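Local coordinates for protein transcriptional regulator, LacI family (PDB 2RGY) that probably regulates transcription as a LacI-family DNA-binding protein, its periplasmic-binding-protein-like part being expected to sense a small effector such as a sugar, at residues 106-111 and 252-257; 244-249 and 268-273. All blocks are in the same frame, centred on the assembly; numbering follows the deposited sequence.

Contact 1 of 2, residues 106-111 and 252-257; sequences ASFCPD and VRWLIN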
ATOM      1  N   ALA A 106      17.016   9.577 -19.780  1.00 22.97           N
ATOM      2  CA  ALA A 106      16.259  10.207 -18.700  1.00 22.85           C
ATOM      3  C   ALA A 106      15.045   9.303 -18.458  1.00 22.26           C
ATOM      4  O   ALA A 106      14.190   9.585 -17.616  1.00 22.18           O
ATOM      5  CB  ALA A 106      15.798  11.599 -19.112  1.00 22.34           C
ATOM      6  N   SER A 107      14.990   8.212 -19.218  1.00 20.95           N
ATOM      7  CA  SER A 107      13.906   7.241 -19.135  1.00 22.28           C
ATOM      8  C   SER A 107      14.391   5.868 -18.663  1.00 21.68           C
ATOM      9  O   SER A 107      15.343   5.305 -19.211  1.00 19.01           O
ATOM     10  CB  SER A 107      13.228   7.089 -20.502  1.00 22.59           C
ATOM     11  OG  SER A 107      12.325   5.996 -20.493  1.00 25.55           O
ATOM     12  N   PHE A 108      13.730   5.352 -17.632  1.00 21.38           N
ATOM     13  CA  PHE A 108      14.046   4.046 -17.069  1.00 20.66           C
ATOM     14  C   PHE A 108      12.762   3.235 -17.124  1.00 21.96           C
ATOM     15  O   PHE A 108      11.819   3.482 -16.371  1.00 22.49           O
ATOM     16  CB  PHE A 108      14.558   4.211 -15.645  1.00 17.60           C
ATOM     17  CG  PHE A 108      15.971   4.715 -15.588  1.00 18.92           C
ATOM     18  CD1 PHE A 108      17.035   3.822 -15.406  1.00 16.86           C
ATOM     19  CD2 PHE A 108      16.250   6.077 -15.779  1.00 17.79           C
ATOM     20  CE1 PHE A 108      18.362   4.273 -15.423  1.00 18.04           C
ATOM     21  CE2 PHE A 108      17.572   6.544 -15.801  1.00 19.00           C
ATOM     22  CZ  PHE A 108      18.633   5.641 -15.620  1.00 17.19           C
ATOM     23  N   CYS A 109      12.730   2.268 -18.031  1.00 22.29           N
ATOM     24  CA  CYS A 109      11.530   1.471 -18.237  1.00 24.06           C
ATOM     25  C   CYS A 109      11.830  -0.003 -18.456  1.00 23.85           C
ATOM     26  O   CYS A 109      12.737  -0.352 -19.197  1.00 25.33           O
ATOM     27  CB  CYS A 109      10.783   2.031 -19.460  1.00 24.41           C
ATOM     28  SG  CYS A 109       9.032   1.580 -19.618  1.00 29.08           S
ATOM     29  N   PRO A 110      11.064  -0.892 -17.813  1.00 22.73           N
ATOM     30  CA  PRO A 110      11.329  -2.315 -18.019  1.00 21.86           C
ATOM     31  C   PRO A 110      10.776  -2.741 -19.386  1.00 21.93           C
ATOM     32  O   PRO A 110      10.190  -1.932 -20.109  1.00 19.61           O
ATOM     33  CB  PRO A 110      10.583  -2.968 -16.862  1.00 21.19           C
ATOM     34  CG  PRO A 110       9.373  -2.099 -16.736  1.00 21.67           C
ATOM     35  CD  PRO A 110       9.952  -0.694 -16.864  1.00 22.54           C
ATOM     36  N   ASP A 111      10.963  -4.007 -19.734  1.00 21.03           N
ATOM     37  CA  ASP A 111      10.483  -4.520 -21.008  1.00 21.76           C
ATOM     38  C   ASP A 111       9.053  -5.052 -20.855  1.00 20.41           C
ATOM     39  O   ASP A 111       8.855  -6.243 -20.642  1.00 20.38           O
ATOM     40  CB  ASP A 111      11.415  -5.635 -21.491  1.00 22.95           C
ATOM     41  CG  ASP A 111      11.075  -6.114 -22.887  1.00 24.78           C
ATOM     42  OD1 ASP A 111      11.873  -6.888 -23.462  1.00 28.50           O
ATOM     43  OD2 ASP A 111      10.013  -5.723 -23.410  1.00 24.23           O
ATOM     44  N   VAL A 252      16.992   6.859  -9.881  1.00 16.60           N
ATOM     45  CA  VAL A 252      17.307   7.855  -8.869  1.00 15.96           C
ATOM     46  C   VAL A 252      18.814   8.098  -8.755  1.00 17.52           C
ATOM     47  O   VAL A 252      19.239   9.223  -8.525  1.00 16.65           O
ATOM     48  CB  VAL A 252      16.719   7.457  -7.502  1.00 15.06           C
ATOM     49  CG1 VAL A 252      17.125   8.466  -6.447  1.00 16.21           C
ATOM     50  CG2 VAL A 252      15.196   7.401  -7.599  1.00 16.69           C
ATOM     51  N   ARG A 253      19.620   7.051  -8.915  1.00 17.27           N
ATOM     52  CA  ARG A 253      21.072   7.212  -8.856  1.00 17.01           C
ATOM     53  C   ARG A 253      21.550   8.071 -10.027  1.00 17.40           C
ATOM     54  O   ARG A 253      22.408   8.939  -9.860  1.00 17.57           O
ATOM     55  CB  ARG A 253      21.765   5.851  -8.884  1.00 17.13           C
ATOM     56  CG  ARG A 253      21.679   5.126  -7.553  1.00 16.60           C
ATOM     57  CD  ARG A 253      22.362   3.772  -7.597  1.00 19.77           C
ATOM     58  NE  ARG A 253      22.408   3.169  -6.269  1.00 20.83           N
ATOM     59  CZ  ARG A 253      22.874   1.953  -6.011  1.00 23.49           C
ATOM     60  NH1 ARG A 253      23.334   1.194  -6.995  1.00 21.05           N
ATOM     61  NH2 ARG A 253      22.889   1.504  -4.767  1.00 25.04           N
ATOM     62  N   TRP A 254      20.983   7.831 -11.205  1.00 14.71           N
ATOM     63  CA  TRP A 254      21.331   8.592 -12.398  1.00 17.32           C
ATOM     64  C   TRP A 254      21.067  10.069 -12.129  1.00 18.32           C
ATOM     65  O   TRP A 254      21.898  10.923 -12.437  1.00 17.74           O
ATOM     66  CB  TRP A 254      20.484   8.138 -13.586  1.00 15.69           C
ATOM     67  CG  TRP A 254      20.791   8.870 -14.857  1.00 16.76           C
ATOM     68  CD1 TRP A 254      21.843   8.638 -15.698  1.00 17.47           C
ATOM     69  CD2 TRP A 254      20.054   9.962 -15.425  1.00 17.10           C
ATOM     70  NE1 TRP A 254      21.804   9.520 -16.757  1.00 19.01           N
ATOM     71  CE2 TRP A 254      20.715  10.346 -16.611  1.00 18.69           C
ATOM     72  CE3 TRP A 254      18.895  10.660 -15.045  1.00 16.55           C
ATOM     73  CZ2 TRP A 254      20.259  11.400 -17.426  1.00 17.44           C
ATOM     74  CZ3 TRP A 254      18.438  11.710 -15.857  1.00 15.98           C
ATOM     75  CH2 TRP A 254      19.122  12.065 -17.031  1.00 17.94           C
ATOM     76  N   LEU A 255      19.911  10.354 -11.534  1.00 16.86           N
ATOM     77  CA  LEU A 255      19.524  11.724 -11.217  1.00 17.71           C
ATOM     78  C   LEU A 255      20.459  12.330 -10.173  1.00 17.78           C
ATOM     79  O   LEU A 255      20.864  13.484 -10.282  1.00 18.32           O
ATOM     80  CB  LEU A 255      18.076  11.744 -10.714  1.00 16.92           C
ATOM     81  CG  LEU A 255      17.448  13.109 -10.434  1.00 18.18           C
ATOM     82  CD1 LEU A 255      17.450  13.933 -11.717  1.00 18.87           C
ATOM     83  CD2 LEU A 255      16.030  12.930  -9.900  1.00 14.41           C
ATOM     84  N   ILE A 256      20.810  11.546  -9.166  1.00 16.75           N
ATOM     85  CA  ILE A 256      21.698  12.026  -8.119  1.00 18.02           C
ATOM     86  C   ILE A 256      23.076  12.374  -8.703  1.00 17.62           C
ATOM     87  O   ILE A 256      23.693  13.357  -8.295  1.00 18.89           O
ATOM     88  CB  ILE A 256      21.788  10.983  -6.962  1.00 18.38           C
ATOM     89  CG1 ILE A 256      20.435  10.937  -6.227  1.00 18.00           C
ATOM     90  CG2 ILE A 256      22.904  11.346  -5.995  1.00 17.38           C
ATOM     91  CD1 ILE A 256      20.360   9.946  -5.074  1.00 18.12           C
ATOM     92  N   ASN A 257      23.540  11.594  -9.679  1.00 18.03           N
ATOM     93  CA  ASN A 257      24.822  11.868 -10.334  1.00 19.88           C
ATOM     94  C   ASN A 257      24.801  13.284 -10.930  1.00 21.23           C
ATOM     95  O   ASN A 257      25.698  14.095 -10.696  1.00 22.10           O
ATOM     96  CB  ASN A 257      25.078  10.869 -11.473  1.00 19.60           C
ATOM     97  CG  ASN A 257      25.570   9.517 -10.984  1.00 20.89           C
ATOM     98  OD1 ASN A 257      25.785   8.603 -11.784  1.00 22.13           O
ATOM     99  ND2 ASN A 257      25.754   9.382  -9.678  1.00 16.83           N
TER
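Trp254 on helix 244-260 faces Ala106 and Phe108 at the edge strand 107-108, with the backbones well apart: the CA atoms of Ala106 and Trp254 are 8.2 Å from each other, and those of Phe108 and Val252 9.6 Å. The Trp254 side chain and the Phe108 ring bridge the distance. CG of Trp254 lies anti to the backbone N (chi1 -180°), which carries the ring system off the helix to the strand. Near the helix, CZ of Phe108 meets CB of the Trp254 side chain at 3.7 Å, and the phenyl ring and the five-membered ring lie obliquely at 54°, their centroids 5.7 Å apart. At the far end, CA of Ala106 makes an off-centre CH-pi contact with the six-membered ring, 4.2 Å from its centroid and 30° off the normal, while CB of Ala106 reaches CH2 of Trp254 at 3.9 Å. Val94 of the neighbouring strand 93-96 touches both Phe108 and Trp254, so the contact belongs to the layer between the parallel sheet and a helix packed on it, as in the Rossmann-like lobes of periplasmic-binding-protein folds. No hydrogen bond joins the two segments; the helix is held to the sheet edge here by dispersion and CH-pi contacts among largely buried groups.

Contact 2 of 2, residues 244-249 and 268-273; sequences TAELTQ and REFPVT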
ATOM      1  N   THR A 244      10.956  -3.388 -10.512  1.00 23.21           N
ATOM      2  CA  THR A 244      10.654  -2.016 -10.134  1.00 23.09           C
ATOM      3  C   THR A 244      11.650  -1.392  -9.167  1.00 22.20           C
ATOM      4  O   THR A 244      12.021  -0.231  -9.326  1.00 24.06           O
ATOM      5  CB  THR A 244       9.239  -1.939  -9.536  1.00 23.44           C
ATOM      6  OG1 THR A 244       8.290  -2.255 -10.564  1.00 23.86           O
ATOM      7  CG2 THR A 244       8.953  -0.547  -8.982  1.00 22.45           C
ATOM      8  N   ALA A 245      12.080  -2.150  -8.167  1.00 21.71           N
ATOM      9  CA  ALA A 245      13.041  -1.629  -7.198  1.00 22.75           C
ATOM     10  C   ALA A 245      14.369  -1.291  -7.876  1.00 22.77           C
ATOM     11  O   ALA A 245      14.950  -0.238  -7.617  1.00 22.16           O
ATOM     12  CB  ALA A 245      13.265  -2.637  -6.084  1.00 22.53           C
ATOM     13  N   GLU A 246      14.835  -2.180  -8.752  1.00 23.02           N
ATOM     14  CA  GLU A 246      16.102  -1.975  -9.456  1.00 24.07           C
ATOM     15  C   GLU A 246      16.083  -0.782 -10.406  1.00 22.73           C
ATOM     16  O   GLU A 246      17.019   0.010 -10.424  1.00 20.63           O
ATOM     17  CB  GLU A 246      16.498  -3.231 -10.245  1.00 26.54           C
ATOM     18  CG  GLU A 246      16.774  -4.463  -9.394  1.00 31.70           C
ATOM     19  CD  GLU A 246      15.569  -5.390  -9.317  1.00 35.98           C
ATOM     20  OE1 GLU A 246      14.512  -4.962  -8.803  1.00 38.03           O
ATOM     21  OE2 GLU A 246      15.676  -6.546  -9.785  1.00 38.16           O
ATOM     22  N   LEU A 247      15.027  -0.660 -11.201  1.00 22.31           N
ATOM     23  CA  LEU A 247      14.941   0.452 -12.139  1.00 21.95           C
ATOM     24  C   LEU A 247      14.834   1.776 -11.391  1.00 20.46           C
ATOM     25  O   LEU A 247      15.433   2.773 -11.798  1.00 20.66           O
ATOM     26  CB  LEU A 247      13.751   0.264 -13.088  1.00 24.21           C
ATOM     27  CG  LEU A 247      13.980  -0.787 -14.190  1.00 28.68           C
ATOM     28  CD1 LEU A 247      12.689  -1.052 -14.954  1.00 28.19           C
ATOM     29  CD2 LEU A 247      15.076  -0.304 -15.143  1.00 28.61           C
ATOM     30  N   THR A 248      14.100   1.782 -10.285  1.00 18.35           N
ATOM     31  CA  THR A 248      13.948   2.996  -9.495  1.00 18.80           C
ATOM     32  C   THR A 248      15.303   3.368  -8.885  1.00 18.41           C
ATOM     33  O   THR A 248      15.731   4.516  -8.938  1.00 18.42           O
ATOM     34  CB  THR A 248      12.921   2.819  -8.349  1.00 18.57           C
ATOM     35  OG1 THR A 248      11.634   2.495  -8.890  1.00 18.07           O
ATOM     36  CG2 THR A 248      12.808   4.098  -7.549  1.00 18.51           C
ATOM     37  N   GLN A 249      15.974   2.390  -8.299  1.00 18.12           N
ATOM     38  CA  GLN A 249      17.267   2.631  -7.694  1.00 19.28           C
ATOM     39  C   GLN A 249      18.212   3.269  -8.715  1.00 18.15           C
ATOM     40  O   GLN A 249      18.885   4.256  -8.422  1.00 18.81           O
ATOM     41  CB  GLN A 249      17.842   1.308  -7.177  1.00 19.96           C
ATOM     42  CG  GLN A 249      19.254   1.407  -6.652  1.00 24.50           C
ATOM     43  CD  GLN A 249      19.748   0.088  -6.110  1.00 26.43           C
ATOM     44  OE1 GLN A 249      19.787  -0.921  -6.822  1.00 29.14           O
ATOM     45  NE2 GLN A 249      20.125   0.084  -4.844  1.00 30.18           N
ATOM     46  N   ARG A 268      20.496  -0.191 -16.861  1.00 22.70           N
ATOM     47  CA  ARG A 268      19.127  -0.034 -17.367  1.00 24.17           C
ATOM     48  C   ARG A 268      18.455  -1.316 -17.857  1.00 26.04           C
ATOM     49  O   ARG A 268      17.327  -1.270 -18.362  1.00 25.84           O
ATOM     50  CB  ARG A 268      19.127   0.970 -18.526  1.00 23.50           C
ATOM     51  CG  ARG A 268      19.663   2.336 -18.162  1.00 25.02           C
ATOM     52  CD  ARG A 268      20.223   3.059 -19.377  1.00 23.65           C
ATOM     53  NE  ARG A 268      20.757   4.358 -18.999  1.00 21.51           N
ATOM     54  CZ  ARG A 268      20.002   5.397 -18.666  1.00 23.66           C
ATOM     55  NH1 ARG A 268      18.679   5.283 -18.680  1.00 21.76           N
ATOM     56  NH2 ARG A 268      20.570   6.536 -18.285  1.00 22.77           N
ATOM     57  N   GLU A 269      19.135  -2.449 -17.724  1.00 26.83           N
ATOM     58  CA  GLU A 269      18.580  -3.716 -18.201  1.00 28.17           C
ATOM     59  C   GLU A 269      18.398  -4.747 -17.102  1.00 27.45           C
ATOM     60  O   GLU A 269      19.368  -5.174 -16.476  1.00 26.24           O
ATOM     61  CB  GLU A 269      19.485  -4.317 -19.283  1.00 31.15           C
ATOM     62  CG  GLU A 269      19.683  -3.422 -20.511  1.00 38.37           C
ATOM     63  CD  GLU A 269      18.365  -3.038 -21.163  1.00 41.44           C
ATOM     64  OE1 GLU A 269      17.514  -3.935 -21.335  1.00 44.28           O
ATOM     65  OE2 GLU A 269      18.173  -1.843 -21.500  1.00 43.65           O
ATOM     66  N   PHE A 270      17.154  -5.144 -16.871  1.00 26.44           N
ATOM     67  CA  PHE A 270      16.870  -6.154 -15.869  1.00 27.11           C
ATOM     68  C   PHE A 270      15.887  -7.134 -16.459  1.00 27.17           C
ATOM     69  O   PHE A 270      15.027  -6.761 -17.260  1.00 27.86           O
ATOM     70  CB  PHE A 270      16.336  -5.514 -14.598  1.00 26.69           C
ATOM     71  CG  PHE A 270      17.292  -4.538 -13.996  1.00 28.53           C
ATOM     72  CD1 PHE A 270      17.139  -3.170 -14.222  1.00 28.33           C
ATOM     73  CD2 PHE A 270      18.403  -4.989 -13.278  1.00 27.61           C
ATOM     74  CE1 PHE A 270      18.080  -2.256 -13.740  1.00 30.34           C
ATOM     75  CE2 PHE A 270      19.363  -4.084 -12.787  1.00 29.34           C
ATOM     76  CZ  PHE A 270      19.203  -2.713 -13.021  1.00 29.39           C
ATOM     77  N   PRO A 271      16.015  -8.413 -16.096  1.00 26.78           N
ATOM     78  CA  PRO A 271      15.071  -9.356 -16.679  1.00 27.67           C
ATOM     79  C   PRO A 271      13.706  -9.377 -16.014  1.00 27.16           C
ATOM     80  O   PRO A 271      13.547  -9.044 -14.839  1.00 24.97           O
ATOM     81  CB  PRO A 271      15.812 -10.691 -16.564  1.00 27.06           C
ATOM     82  CG  PRO A 271      16.541 -10.545 -15.274  1.00 28.73           C
ATOM     83  CD  PRO A 271      17.072  -9.113 -15.340  1.00 28.50           C
ATOM     84  N   VAL A 272      12.717  -9.739 -16.813  1.00 28.02           N
ATOM     85  CA  VAL A 272      11.360  -9.872 -16.335  1.00 26.84           C
ATOM     86  C   VAL A 272      11.165 -11.388 -16.311  1.00 25.92           C
ATOM     87  O   VAL A 272      11.594 -12.100 -17.225  1.00 24.64           O
ATOM     88  CB  VAL A 272      10.374  -9.209 -17.305  1.00 28.07           C
ATOM     89  CG1 VAL A 272      10.469  -9.879 -18.651  1.00 29.68           C
ATOM     90  CG2 VAL A 272       8.960  -9.302 -16.766  1.00 28.80           C
ATOM     91  N   THR A 273      10.559 -11.884 -15.245  1.00 24.28           N
ATOM     92  CA  THR A 273      10.320 -13.310 -15.101  1.00 24.13           C
ATOM     93  C   THR A 273       8.908 -13.507 -14.566  1.00 24.53           C
ATOM     94  O   THR A 273       8.180 -12.534 -14.339  1.00 24.16           O
ATOM     95  CB  THR A 273      11.297 -13.935 -14.100  1.00 24.73           C
ATOM     96  OG1 THR A 273      11.208 -13.231 -12.856  1.00 25.30           O
ATOM     97  CG2 THR A 273      12.736 -13.859 -14.628  1.00 24.22           C
TER
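Glu246 and Phe270 make the CH-pi part of this contact. CB of Glu246 stands almost exactly over the middle of the phenyl ring, 3.7 Å from its centroid and 3° off the normal, so the methylene is used and not the acid. The Glu246 chain bends at chi2 (97°), and its carboxylate is thereby carried clear of the ring. Apolar packing comes from Leu247, whose CD2 lies in the ring plane at the edge of Phe270, 3.6 Å from CD1. Successive helix residues thus hold one ring by a face and by an edge, which should restrict its tilt. The same methyl, CD2 of Leu247, is 4.0 Å from the backbone O of Arg268. In the fold, 268-273 is the return from helix 244-260 to strand 273-275, which pairs antiparallel with strand 238-241 in the second lobe; the segment therefore runs along the connection between the two lobes of this periplasmic-binding-protein-like architecture, and Phe270 also rests on Pro243. No hydrogen bond crosses between the two segments; within the helix, the backbone O of Thr244 accepts from the backbone N of Thr248 and, at 2.8 Å, from OG1 of Thr248, the two donors approaching from opposite faces of the carbonyl plane.

Contacts 1 and 2 use successive portions of helix 244-260, and their centres lie about 10 Å apart. Arg268 joins them: its guanidinium forms a cation-pi interaction with Trp254, NH2 being 3.6 Å from CD1 of Trp254, and NH2 also hydrogen-bonds to the backbone O of Asp105, just before segment 106-111. NH1 of Arg268 packs 3.4 Å from the backbone O of Ser107. At a second junction CD1 of Leu247 packs 3.3 Å from the backbone N of Pro110. The helix therefore has segment 106-111 and segment 268-273 against it, and these two segments also touch each other through Arg268, all on one side of the chain's centre.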